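WbbM protein (Klebsiella pneumoniae, PDB 6U4B) acts as a bifunctional O-antigen polymerase, a trimeric enzyme that probably carries two glycosyltransferase activities in one chain. Local coordinates at residues Ala40-Lys48 with Tyr132-Ile143; Ile314-Arg325 with Phe579-Trp588. All coordinates share one frame; numbering follows the deposited sequence.

Contact 1. Residues Ala40-Lys48 with Tyr132-Ile143; sequences AFLNAAIIK and YEKIFGLNEETI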
loop_
_atom_site.group_PDB
_atom_site.type_symbol
_atom_site.label_atom_id
_atom_site.label_comp_id
_atom_site.label_asym_id
_atom_site.label_seq_id
_atom_site.Cartn_x
_atom_site.Cartn_y
_atom_site.Cartn_z
ATOM N N ALA A 40 -13.037 37.873 18.374
ATOM C CA ALA A 40 -12.214 38.599 19.334
ATOM C C ALA A 40 -12.460 38.125 20.761
ATOM O O ALA A 40 -13.592 37.827 21.154
ATOM C CB ALA A 40 -12.486 40.100 19.229
ATOM N N PHE A 41 -11.384 38.071 21.541
ATOM C CA PHE A 41 -11.429 37.655 22.935
ATOM C C PHE A 41 -11.301 38.864 23.849
ATOM O O PHE A 41 -10.537 39.793 23.567
ATOM C CB PHE A 41 -10.309 36.661 23.244
ATOM C CG PHE A 41 -10.401 35.377 22.472
ATOM C CD1 PHE A 41 -9.275 34.829 21.880
ATOM C CD2 PHE A 41 -11.611 34.710 22.349
ATOM C CE1 PHE A 41 -9.355 33.640 21.170
ATOM C CE2 PHE A 41 -11.696 33.521 21.641
ATOM C CZ PHE A 41 -10.567 32.986 21.052
ATOM N N LEU A 42 -12.049 38.846 24.948
ATOM C CA LEU A 42 -11.920 39.892 25.950
ATOM C C LEU A 42 -10.601 39.745 26.699
ATOM O O LEU A 42 -10.127 38.637 26.958
ATOM C CB LEU A 42 -13.096 39.841 26.926
ATOM C CG LEU A 42 -14.443 40.221 26.312
ATOM C CD1 LEU A 42 -15.580 39.991 27.299
ATOM C CD2 LEU A 42 -14.417 41.666 25.842
ATOM N N ASN A 43 -10.011 40.884 27.059
ATOM C CA ASN A 43 -8.661 40.883 27.607
ATOM C C ASN A 43 -8.603 40.512 29.081
ATOM O O ASN A 43 -7.543 40.085 29.550
ATOM C CB ASN A 43 -8.007 42.251 27.407
ATOM C CG ASN A 43 -7.677 42.530 25.959
ATOM O OD1 ASN A 43 -7.317 41.623 25.207
ATOM N ND2 ASN A 43 -7.801 43.788 25.556
ATOM N N ALA A 44 -9.695 40.667 29.821
ATOM C CA ALA A 44 -9.646 40.420 31.255
ATOM C C ALA A 44 -9.413 38.941 31.535
ATOM O O ALA A 44 -10.006 38.066 30.896
ATOM C CB ALA A 44 -10.933 40.897 31.926
ATOM N N ALA A 45 -8.528 38.669 32.498
ATOM C CA ALA A 45 -8.153 37.297 32.814
ATOM C C ALA A 45 -9.304 36.496 33.404
ATOM O O ALA A 45 -9.269 35.262 33.364
ATOM C CB ALA A 45 -6.967 37.289 33.780
ATOM N N ILE A 46 -10.324 37.164 33.950
ATOM C CA ILE A 46 -11.451 36.450 34.545
ATOM C C ILE A 46 -12.471 35.992 33.516
ATOM O O ILE A 46 -13.410 35.269 33.872
ATOM C CB ILE A 46 -12.142 37.317 35.613
ATOM C CG1 ILE A 46 -12.865 38.496 34.964
ATOM C CG2 ILE A 46 -11.124 37.823 36.614
ATOM C CD1 ILE A 46 -13.576 39.383 35.956
ATOM N N ILE A 47 -12.321 36.389 32.255
ATOM C CA ILE A 47 -13.196 35.935 31.179
ATOM C C ILE A 47 -12.487 34.812 30.435
ATOM O O ILE A 47 -11.393 35.007 29.893
ATOM C CB ILE A 47 -13.577 37.079 30.227
ATOM C CG1 ILE A 47 -14.624 37.992 30.870
ATOM C CG2 ILE A 47 -14.130 36.520 28.921
ATOM C CD1 ILE A 47 -14.067 39.171 31.611
ATOM N N LYS A 48 -13.105 33.633 30.412
ATOM C CA LYS A 48 -12.508 32.456 29.789
ATOM C C LYS A 48 -13.266 32.112 28.517
ATOM O O LYS A 48 -14.445 31.733 28.590
ATOM C CB LYS A 48 -12.522 31.270 30.757
ATOM C CG LYS A 48 -11.906 31.563 32.120
ATOM C CD LYS A 48 -10.383 31.623 32.070
ATOM C CE LYS A 48 -9.769 30.229 32.003
ATOM N NZ LYS A 48 -8.287 30.263 32.165
ATOM N N TYR A 132 -14.074 49.837 24.838
ATOM C CA TYR A 132 -15.246 48.998 25.071
ATOM C C TYR A 132 -15.183 48.338 26.442
ATOM O O TYR A 132 -16.153 48.376 27.209
ATOM C CB TYR A 132 -15.348 47.946 23.962
ATOM C CG TYR A 132 -16.429 46.903 24.161
ATOM C CD1 TYR A 132 -17.753 47.181 23.852
ATOM C CD2 TYR A 132 -16.121 45.634 24.635
ATOM C CE1 TYR A 132 -18.744 46.231 24.021
ATOM C CE2 TYR A 132 -17.105 44.677 24.806
ATOM C CZ TYR A 132 -18.415 44.983 24.500
ATOM O OH TYR A 132 -19.403 44.038 24.669
ATOM N N GLU A 133 -14.039 47.736 26.770
ATOM C CA GLU A 133 -13.894 47.057 28.051
ATOM C C GLU A 133 -13.876 48.041 29.214
ATOM O O GLU A 133 -14.240 47.676 30.338
ATOM C CB GLU A 133 -12.625 46.206 28.043
ATOM C CG GLU A 133 -12.670 45.057 27.045
ATOM C CD GLU A 133 -11.311 44.427 26.815
ATOM O OE1 GLU A 133 -10.504 45.007 26.055
ATOM O OE2 GLU A 133 -11.042 43.361 27.403
ATOM N N LYS A 134 -13.468 49.288 28.966
ATOM C CA LYS A 134 -13.426 50.287 30.027
ATOM C C LYS A 134 -14.817 50.822 30.352
ATOM O O LYS A 134 -15.211 50.871 31.522
ATOM C CB LYS A 134 -12.493 51.434 29.633
ATOM C CG LYS A 134 -12.334 52.509 30.703
ATOM C CD LYS A 134 -11.464 52.028 31.855
ATOM C CE LYS A 134 -11.282 53.112 32.915
ATOM N NZ LYS A 134 -12.531 53.374 33.692
ATOM N N ILE A 135 -15.575 51.234 29.331
ATOM C CA ILE A 135 -16.850 51.897 29.596
ATOM C C ILE A 135 -17.886 50.908 30.117
ATOM O O ILE A 135 -18.771 51.280 30.897
ATOM C CB ILE A 135 -17.357 52.631 28.338
ATOM C CG1 ILE A 135 -17.738 51.636 27.237
ATOM C CG2 ILE A 135 -16.306 53.610 27.834
ATOM C CD1 ILE A 135 -18.388 52.289 26.038
ATOM N N PHE A 136 -17.796 49.644 29.713
ATOM C CA PHE A 136 -18.744 48.626 30.135
ATOM C C PHE A 136 -18.213 47.780 31.282
ATOM O O PHE A 136 -18.817 46.757 31.619
ATOM C CB PHE A 136 -19.131 47.755 28.938
ATOM C CG PHE A 136 -19.852 48.515 27.865
ATOM C CD1 PHE A 136 -20.879 49.387 28.193
ATOM C CD2 PHE A 136 -19.485 48.394 26.536
ATOM C CE1 PHE A 136 -21.544 50.104 27.216
ATOM C CE2 PHE A 136 -20.145 49.110 25.550
ATOM C CZ PHE A 136 -21.176 49.966 25.892
ATOM N N GLY A 137 -17.105 48.192 31.890
ATOM C CA GLY A 137 -16.624 47.567 33.111
ATOM C C GLY A 137 -16.266 46.104 32.974
ATOM O O GLY A 137 -16.505 45.322 33.903
ATOM N N LEU A 138 -15.694 45.717 31.836
ATOM C CA LEU A 138 -15.329 44.323 31.587
ATOM C C LEU A 138 -13.892 44.058 32.038
ATOM O O LEU A 138 -13.004 43.719 31.256
ATOM C CB LEU A 138 -15.532 43.984 30.114
ATOM C CG LEU A 138 -16.998 43.957 29.675
ATOM C CD1 LEU A 138 -17.101 43.994 28.165
ATOM C CD2 LEU A 138 -17.703 42.724 30.230
ATOM N N ASN A 139 -13.680 44.231 33.340
ATOM C CA ASN A 139 -12.391 43.970 33.964
ATOM C C ASN A 139 -12.637 43.435 35.367
ATOM O O ASN A 139 -13.752 43.498 35.890
ATOM C CB ASN A 139 -11.515 45.227 33.995
ATOM C CG ASN A 139 -12.259 46.441 34.513
ATOM O OD1 ASN A 139 -12.441 46.602 35.719
ATOM N ND2 ASN A 139 -12.695 47.302 33.600
ATOM N N GLU A 140 -11.571 42.909 35.977
ATOM C CA GLU A 140 -11.712 42.250 37.273
ATOM C C GLU A 140 -12.241 43.203 38.338
ATOM O O GLU A 140 -13.139 42.842 39.108
ATOM C CB GLU A 140 -10.375 41.650 37.709
ATOM C CG GLU A 140 -10.310 41.310 39.190
ATOM C CD GLU A 140 -9.729 39.935 39.450
ATOM O OE1 GLU A 140 -10.185 39.271 40.403
ATOM O OE2 GLU A 140 -8.821 39.517 38.701
ATOM N N GLU A 141 -11.702 44.423 38.398
ATOM C CA GLU A 141 -12.082 45.348 39.465
ATOM C C GLU A 141 -13.554 45.736 39.374
ATOM O O GLU A 141 -14.274 45.711 40.378
ATOM C CB GLU A 141 -11.200 46.596 39.426
ATOM C CG GLU A 141 -9.782 46.382 39.908
ATOM C CD GLU A 141 -9.276 47.550 40.730
ATOM O OE1 GLU A 141 -9.698 47.679 41.898
ATOM O OE2 GLU A 141 -8.475 48.352 40.202
ATOM N N THR A 142 -14.019 46.108 38.178
ATOM C CA THR A 142 -15.397 46.569 38.041
ATOM C C THR A 142 -16.385 45.421 38.204
ATOM O O THR A 142 -17.467 45.602 38.776
ATOM C CB THR A 142 -15.592 47.254 36.690
ATOM O OG1 THR A 142 -14.618 48.294 36.533
ATOM C CG2 THR A 142 -16.982 47.865 36.605
ATOM N N ILE A 143 -16.031 44.233 37.713
ATOM C CA ILE A 143 -16.921 43.086 37.846
ATOM C C ILE A 143 -17.007 42.634 39.299
ATOM O O ILE A 143 -18.069 42.194 39.758
ATOM C CB ILE A 143 -16.458 41.952 36.910
ATOM C CG1 ILE A 143 -16.670 42.359 35.450
ATOM C CG2 ILE A 143 -17.189 40.653 37.215
ATOM C CD1 ILE A 143 -16.216 41.326 34.445
#
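Asn-43 and Glu-133 form the polar part of this contact, in which the loop entering strand 47-51 meets the break between two short helices of the DUF4422 domain. The backbone N of Asn-43 donates to Glu-133 OE2 over 2.7 Å, with an N-H...O angle of 156°. It arrives on the syn side of the carboxylate, 26° out of its plane. The two side chains cross nearly at right angles, and Asn-43 ND2 lies 3.0 Å from Glu-133 OE1.

Apolar contacts flank this bond. Leu-42 slides past Glu-133 in the opposite direction, and its CD2 lies 4.0 Å from Glu-133 CG; the same methyl sits at the edge of the Tyr-132 ring and 4.2 Å from Leu-138 CD1. Beyond it, Ala-44 CB rests 3.6 Å from Leu-138 O. Ile-46 uses both branches: with CG1 between the backbone N and carbonyl carbon (chi1 69°), CD1 meets Ile-143 CD1 tip to tip at 3.6 Å, while CG2 approaches the bent Glu-140 side chain.

Internal bonds shape the helical segment. A Schellman motif with Gly-137 as its C-prime residue ends the first helix. Asn-139 caps the second: Thr-142 N donates to Asn-139 OD1 at 3.0 Å, and Thr-142 OG1 donates to the same oxygen. Tyr-132 OH bonds to Thr-283 and His-106, while Ile-143 also packs on strand 29-35.

A buried carboxylate thus fixes the loop through a main-chain N-H, while aliphatic tips fill the sides; aliphatic neighbours such as Leu-42 would probably strengthen that bond by limiting water.

Contact 2. Residues Ile314-Arg325 with Phe579-Trp588; sequences ISGGALINSIIR and FIENIANTPW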
loop_
_atom_site.group_PDB
_atom_site.type_symbol
_atom_site.label_atom_id
_atom_site.label_comp_id
_atom_site.label_asym_id
_atom_site.label_seq_id
_atom_site.Cartn_x
_atom_site.Cartn_y
_atom_site.Cartn_z
ATOM N N ILE A 314 -5.848 17.957 -2.267
ATOM C CA ILE A 314 -5.109 16.786 -2.736
ATOM C C ILE A 314 -3.611 17.046 -2.666
ATOM O O ILE A 314 -2.834 16.202 -2.205
ATOM C CB ILE A 314 -5.549 16.409 -4.162
ATOM C CG1 ILE A 314 -7.027 16.015 -4.176
ATOM C CG2 ILE A 314 -4.685 15.281 -4.707
ATOM C CD1 ILE A 314 -7.522 15.549 -5.524
ATOM N N SER A 315 -3.187 18.226 -3.119
ATOM C CA SER A 315 -1.778 18.588 -3.034
ATOM C C SER A 315 -1.313 18.662 -1.585
ATOM O O SER A 315 -0.203 18.225 -1.258
ATOM C CB SER A 315 -1.539 19.920 -3.740
ATOM O OG SER A 315 -0.201 20.338 -3.572
ATOM N N GLY A 316 -2.147 19.219 -0.703
ATOM C CA GLY A 316 -1.790 19.281 0.703
ATOM C C GLY A 316 -1.690 17.918 1.355
ATOM O O GLY A 316 -0.857 17.710 2.241
ATOM N N GLY A 317 -2.534 16.974 0.933
ATOM C CA GLY A 317 -2.434 15.622 1.459
ATOM C C GLY A 317 -1.117 14.958 1.107
ATOM O O GLY A 317 -0.476 14.334 1.958
ATOM N N ALA A 318 -0.695 15.085 -0.154
ATOM C CA ALA A 318 0.588 14.524 -0.568
ATOM C C ALA A 318 1.739 15.161 0.199
ATOM O O ALA A 318 2.662 14.465 0.641
ATOM C CB ALA A 318 0.777 14.709 -2.072
ATOM N N LEU A 319 1.693 16.484 0.377
ATOM C CA LEU A 319 2.733 17.176 1.131
ATOM C C LEU A 319 2.794 16.676 2.568
ATOM O O LEU A 319 3.861 16.293 3.060
ATOM C CB LEU A 319 2.489 18.685 1.096
ATOM C CG LEU A 319 3.374 19.539 2.007
ATOM C CD1 LEU A 319 4.854 19.355 1.678
ATOM C CD2 LEU A 319 2.972 21.007 1.919
ATOM N N ILE A 320 1.650 16.676 3.259
ATOM C CA ILE A 320 1.620 16.248 4.655
ATOM C C ILE A 320 2.075 14.802 4.778
ATOM O O ILE A 320 2.817 14.442 5.702
ATOM C CB ILE A 320 0.212 16.458 5.247
ATOM C CG1 ILE A 320 -0.058 17.952 5.458
ATOM C CG2 ILE A 320 0.051 15.686 6.551
ATOM C CD1 ILE A 320 -1.491 18.276 5.812
ATOM N N ASN A 321 1.656 13.950 3.842
ATOM C CA ASN A 321 2.127 12.572 3.854
ATOM C C ASN A 321 3.637 12.506 3.646
ATOM O O ASN A 321 4.321 11.700 4.287
ATOM C CB ASN A 321 1.397 11.754 2.792
ATOM C CG ASN A 321 0.942 10.410 3.314
ATOM O OD1 ASN A 321 0.873 10.197 4.524
ATOM N ND2 ASN A 321 0.624 9.496 2.406
ATOM N N SER A 322 4.179 13.362 2.773
ATOM C CA SER A 322 5.626 13.382 2.579
ATOM C C SER A 322 6.341 13.851 3.840
ATOM O O SER A 322 7.429 13.357 4.161
ATOM C CB SER A 322 5.999 14.270 1.385
ATOM O OG SER A 322 6.054 15.646 1.739
ATOM N N ILE A 323 5.747 14.799 4.568
ATOM C CA ILE A 323 6.342 15.254 5.821
ATOM C C ILE A 323 6.373 14.116 6.833
ATOM O O ILE A 323 7.373 13.910 7.531
ATOM C CB ILE A 323 5.579 16.476 6.362
ATOM C CG1 ILE A 323 5.708 17.657 5.399
ATOM C CG2 ILE A 323 6.085 16.853 7.749
ATOM C CD1 ILE A 323 4.886 18.862 5.792
ATOM N N ILE A 324 5.280 13.352 6.919
ATOM C CA ILE A 324 5.223 12.222 7.845
ATOM C C ILE A 324 6.247 11.160 7.468
ATOM O O ILE A 324 6.914 10.580 8.336
ATOM C CB ILE A 324 3.800 11.635 7.883
ATOM C CG1 ILE A 324 2.826 12.639 8.504
ATOM C CG2 ILE A 324 3.788 10.313 8.637
ATOM C CD1 ILE A 324 1.396 12.175 8.492
ATOM N N ARG A 325 6.389 10.881 6.172
ATOM C CA ARG A 325 7.248 9.776 5.753
ATOM C C ARG A 325 8.721 10.062 6.012
ATOM O O ARG A 325 9.507 9.129 6.194
ATOM C CB ARG A 325 7.014 9.463 4.281
ATOM C CG ARG A 325 5.628 8.890 3.995
ATOM C CD ARG A 325 5.440 8.545 2.527
ATOM N NE ARG A 325 6.198 7.361 2.141
ATOM C CZ ARG A 325 7.408 7.392 1.591
ATOM N NH1 ARG A 325 8.021 6.261 1.272
ATOM N NH2 ARG A 325 8.005 8.553 1.356
ATOM N N PHE A 579 5.417 12.623 -6.326
ATOM C CA PHE A 579 4.097 13.040 -5.876
ATOM C C PHE A 579 3.175 11.840 -5.687
ATOM O O PHE A 579 2.512 11.715 -4.652
ATOM C CB PHE A 579 3.498 14.030 -6.875
ATOM C CG PHE A 579 2.060 14.357 -6.611
ATOM C CD1 PHE A 579 1.716 15.320 -5.680
ATOM C CD2 PHE A 579 1.050 13.702 -7.298
ATOM C CE1 PHE A 579 0.389 15.621 -5.433
ATOM C CE2 PHE A 579 -0.276 13.998 -7.056
ATOM C CZ PHE A 579 -0.608 14.959 -6.123
ATOM N N ILE A 580 3.123 10.954 -6.687
ATOM C CA ILE A 580 2.270 9.769 -6.610
ATOM C C ILE A 580 2.626 8.930 -5.392
ATOM O O ILE A 580 1.745 8.422 -4.690
ATOM C CB ILE A 580 2.386 8.951 -7.909
ATOM C CG1 ILE A 580 1.725 9.700 -9.064
ATOM C CG2 ILE A 580 1.777 7.566 -7.740
ATOM C CD1 ILE A 580 0.253 9.994 -8.839
ATOM N N GLU A 581 3.927 8.784 -5.124
ATOM C CA GLU A 581 4.398 8.028 -3.968
ATOM C C GLU A 581 3.686 8.447 -2.685
ATOM O O GLU A 581 3.380 7.607 -1.831
ATOM C CB GLU A 581 5.909 8.217 -3.828
ATOM C CG GLU A 581 6.550 7.535 -2.637
ATOM C CD GLU A 581 7.966 8.032 -2.396
ATOM O OE1 GLU A 581 8.283 8.413 -1.250
ATOM O OE2 GLU A 581 8.759 8.059 -3.360
ATOM N N ASN A 582 3.404 9.739 -2.537
ATOM C CA ASN A 582 2.799 10.255 -1.318
ATOM C C ASN A 582 1.280 10.328 -1.383
ATOM O O ASN A 582 0.639 10.489 -0.338
ATOM C CB ASN A 582 3.373 11.638 -0.995
ATOM C CG ASN A 582 4.840 11.581 -0.630
ATOM O OD1 ASN A 582 5.206 11.039 0.413
ATOM N ND2 ASN A 582 5.689 12.135 -1.487
ATOM N N ILE A 583 0.688 10.215 -2.570
ATOM C CA ILE A 583 -0.764 10.191 -2.690
ATOM C C ILE A 583 -1.309 8.769 -2.810
ATOM O O ILE A 583 -2.519 8.567 -2.630
ATOM C CB ILE A 583 -1.237 11.053 -3.880
ATOM C CG1 ILE A 583 -2.566 11.732 -3.551
ATOM C CG2 ILE A 583 -1.354 10.216 -5.151
ATOM C CD1 ILE A 583 -2.473 12.706 -2.395
ATOM N N ALA A 584 -0.460 7.788 -3.109
ATOM C CA ALA A 584 -0.896 6.401 -3.120
ATOM C C ALA A 584 -1.257 5.953 -1.708
ATOM O O ALA A 584 -0.656 6.389 -0.722
ATOM C CB ALA A 584 0.199 5.504 -3.703
ATOM N N ASN A 585 -2.261 5.082 -1.621
ATOM C CA ASN A 585 -2.759 4.558 -0.348
ATOM C C ASN A 585 -3.325 5.668 0.534
ATOM O O ASN A 585 -3.220 5.621 1.758
ATOM C CB ASN A 585 -1.679 3.765 0.397
ATOM C CG ASN A 585 -1.062 2.677 -0.464
ATOM O OD1 ASN A 585 -1.708 1.679 -0.779
ATOM N ND2 ASN A 585 0.196 2.865 -0.845
ATOM N N THR A 586 -3.924 6.683 -0.083
ATOM C CA THR A 586 -4.710 7.698 0.613
ATOM C C THR A 586 -6.095 7.712 -0.023
ATOM O O THR A 586 -6.274 7.102 -1.084
ATOM C CB THR A 586 -4.042 9.080 0.543
ATOM O OG1 THR A 586 -4.121 9.585 -0.797
ATOM C CG2 THR A 586 -2.583 9.000 0.971
ATOM N N PRO A 587 -7.103 8.347 0.588
ATOM C CA PRO A 587 -8.420 8.409 -0.074
ATOM C C PRO A 587 -8.413 9.171 -1.389
ATOM O O PRO A 587 -9.359 9.018 -2.173
ATOM C CB PRO A 587 -9.311 9.108 0.962
ATOM C CG PRO A 587 -8.652 8.824 2.256
ATOM C CD PRO A 587 -7.175 8.817 1.984
ATOM N N TRP A 588 -7.387 9.978 -1.663
ATOM C CA TRP A 588 -7.316 10.699 -2.929
ATOM C C TRP A 588 -6.717 9.867 -4.055
ATOM O O TRP A 588 -6.587 10.377 -5.172
ATOM C CB TRP A 588 -6.501 11.987 -2.768
ATOM C CG TRP A 588 -7.021 12.907 -1.708
ATOM C CD1 TRP A 588 -8.080 13.762 -1.811
ATOM C CD2 TRP A 588 -6.505 13.066 -0.381
ATOM N NE1 TRP A 588 -8.258 14.442 -0.629
ATOM C CE2 TRP A 588 -7.303 14.032 0.264
ATOM C CE3 TRP A 588 -5.448 12.483 0.324
ATOM C CZ2 TRP A 588 -7.076 14.428 1.580
ATOM C CZ3 TRP A 588 -5.226 12.877 1.631
ATOM C CH2 TRP A 588 -6.035 13.840 2.245
#
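The indole of Trp-588 overlaps the start of segment 314-325, with Ile-314 CA over one face and Ile-314 CG1 3.4 Å from Trp-588 CD1. Further round the ring, Trp-588 CZ3 comes 3.9 Å from Gly-317 CA, a close approach that the absence of a side chain permits. Helix 313-325 is the connection of a beta-alpha-beta crossover between parallel strands 302-309 and 333-340, consistent with the GT-A fold of family 8 glycosyltransferases. Helix 576-583 packs across it almost perpendicularly, the segment axes 8.2 Å apart at 86°.

At the crossing, Asn-582 is the knob of a knobs-into-holes contact, seated among Ala-318, Asn-321, Ser-322 and Arg-325. Its CG stands anti to the carbonyl carbon (chi1 -67°), which brings OD1 alongside Ser-322 CA and Arg-325 CD. Nearer the Trp-588 end, Ala-318 CB meets Phe-579 CE1 at 3.5 Å, and Ile-583 CD1 wedges in close to Ile-314 O and Ala-318 N. Ser-322 OG donates to Leu-319 O within its own helix and is also bonded to Val-411 N of strand 409-411, beside the metal-binding aspartates.

The exposed end carries a salt bridge, Glu-581 OE1 lying 2.6 Å from Arg-325 NH2. The oxygen sits over one face of the guanidinium, and the steeply inclined carboxylate does not pair with it in plane. Past the helix, a type II turn holds Asn-585, whose OD1 converges on a magnesium ion with the same atom of both neighbouring subunits.

The last turn of helix 576-583 is tied to helix 313-325 by a side-chain to main-chain bond: Asn-321 ND2 donates to Asn-582 O at 2.9 Å, nearly straight at 167°, with the acceptor close to the plane of the Asn-321 amide.

How the contacts relate
The two contacts follow one another along the chain without interlocking and lie on opposite sides of its centre, their own centres 46 Å apart and their nearest atoms about 23 Å. Contact 1 belongs to the DUF4422 region and is remote from both magnesium sites. Contact 2 lies between them: on one side the side chain of Ser-315 is about 8 Å from the magnesium ion held by Asp-406, Asp-408 and His-560, and on the other Asn-585 reaches the ion shared by the three subunits. Contact 1 touches no other subunit, whereas contact 2 reaches the trimer interface through Asn-585 and through Pro-587, which packs on Asp-577 of a neighbouring subunit.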